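Mannose-specific lectin 1 chain 2 (Remusatia vivipara, PDB 3R0E) probably binds mannose as a bulb-type lectin domain of a longer secreted protein and probably agglutinates rabbit erythrocytes. Local coordinates at residues Ser47-His50 against Gly51-Glu54. Sequence-based numbering, arbitrary orientation.
Sequences SNTH and GNGE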
loop_
_atom_site.group_PDB
_atom_site.type_symbol
_atom_site.label_atom_id
_atom_site.label_comp_id
_atom_site.label_asym_id
_atom_site.label_seq_id
_atom_site.Cartn_x
_atom_site.Cartn_y
_atom_site.Cartn_z
ATOM N N SER B 47 17.144 8.934 4.857
ATOM C CA SER B 47 16.764 10.247 5.370
ATOM C C SER B 47 18.004 11.101 5.624
ATOM O O SER B 47 17.912 12.331 5.672
ATOM C CB SER B 47 15.940 10.129 6.656
ATOM O OG SER B 47 16.636 9.405 7.642
ATOM N N ASN B 48 19.154 10.443 5.773
ATOM C CA ASN B 48 20.428 11.112 6.048
ATOM C C ASN B 48 20.351 11.841 7.389
ATOM O O ASN B 48 20.555 13.057 7.479
ATOM C CB ASN B 48 20.819 12.062 4.892
ATOM C CG ASN B 48 22.235 12.611 5.028
ATOM O OD1 ASN B 48 23.121 11.974 5.608
ATOM N ND2 ASN B 48 22.448 13.809 4.497
ATOM N N THR B 49 20.025 11.083 8.431
ATOM C CA THR B 49 19.801 11.660 9.752
ATOM C C THR B 49 20.506 10.877 10.858
ATOM O O THR B 49 20.127 10.966 12.027
ATOM C CB THR B 49 18.283 11.816 10.065
ATOM O OG1 THR B 49 17.619 10.566 9.867
ATOM C CG2 THR B 49 17.642 12.872 9.171
ATOM N N HIS B 50 21.534 10.117 10.472
ATOM C CA HIS B 50 22.400 9.379 11.401
ATOM C C HIS B 50 22.823 10.251 12.581
ATOM O O HIS B 50 23.225 11.406 12.402
ATOM C CB HIS B 50 23.647 8.851 10.667
ATOM C CG HIS B 50 24.662 8.206 11.568
ATOM N ND1 HIS B 50 25.644 8.924 12.223
ATOM C CD2 HIS B 50 24.850 6.910 11.920
ATOM C CE1 HIS B 50 26.383 8.099 12.945
ATOM N NE2 HIS B 50 25.924 6.870 12.777
ATOM N N GLY B 51 22.711 9.692 13.781
ATOM C CA GLY B 51 23.107 10.376 15.016
ATOM C C GLY B 51 22.345 11.641 15.369
ATOM O O GLY B 51 22.669 12.288 16.361
ATOM N N ASN B 52 21.323 11.992 14.587
ATOM C CA ASN B 52 20.566 13.233 14.828
ATOM C C ASN B 52 19.687 13.224 16.065
ATOM O O ASN B 52 19.130 14.261 16.439
ATOM C CB ASN B 52 19.712 13.614 13.616
ATOM C CG ASN B 52 20.520 14.242 12.498
ATOM O OD1 ASN B 52 19.990 15.033 11.717
ATOM N ND2 ASN B 52 21.798 13.887 12.405
ATOM N N GLY B 53 19.555 12.059 16.695
ATOM C CA GLY B 53 18.756 11.948 17.905
ATOM C C GLY B 53 18.743 10.567 18.511
ATOM O O GLY B 53 19.266 9.612 17.926
ATOM N N GLU B 54 18.119 10.477 19.684
ATOM C CA GLU B 54 18.039 9.248 20.473
ATOM C C GLU B 54 16.673 8.583 20.345
ATOM O O GLU B 54 15.645 9.257 20.359
ATOM C CB GLU B 54 18.288 9.562 21.951
ATOM C CG GLU B 54 19.591 10.287 22.246
ATOM C CD GLU B 54 20.715 9.327 22.576
ATOM O OE1 GLU B 54 21.087 8.512 21.698
ATOM O OE2 GLU B 54 21.224 9.390 23.720
HETATM O O HOH W 1 22.931 14.320 9.637
#
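Asn-52 ND2 gives a weak, bent bond to His-50 O (2.9 Å, N-H...O angle 121°) and a second bond to a water at 3.0 Å. That water also makes a long, weak bond to Asn-48 O. Through the water the amide thus reaches, weakly, back to the residue before the turn. The firmer closure is in the backbone: Asn-52 N bonds to Thr-49 O at 3.0 Å. This is the bond of a type II beta turn from Thr-49 to Asn-52. Gly-51, in its third position, has the positive phi (63°) expected there.

The Asn-52 side chain leans back over the turn. Its CG lies beside its own backbone N, anti to the carbonyl carbon (chi1 -77°). From there OD1 comes 4.0 Å from Thr-49 CB, a loose contact in which the two side chains cross nearly at right angles. The His-50 ring sets one face over Gly-51 N, with CG 3.3 Å from that nitrogen, but no hydrogen bond forms.

Thr-49 is buried, its side chain against Ile-76 and Trp-77 of strand 75-78. Its OG1 accepts a bond from Ser-47 OG (2.7 Å) and also bonds to Cys-34 O. Together with Asn-35 OD1, which bonds Thr-49 N, these links hold the turn against the carbohydrate-binding motif. His-50 lies beside Asp-33, a mannose-binding residue by similarity. The segment is a loop with a type II turn, joining strands 45-46 and 57-60 of two sheets of the beta-prism II fold, at the rim of the probable mannose site.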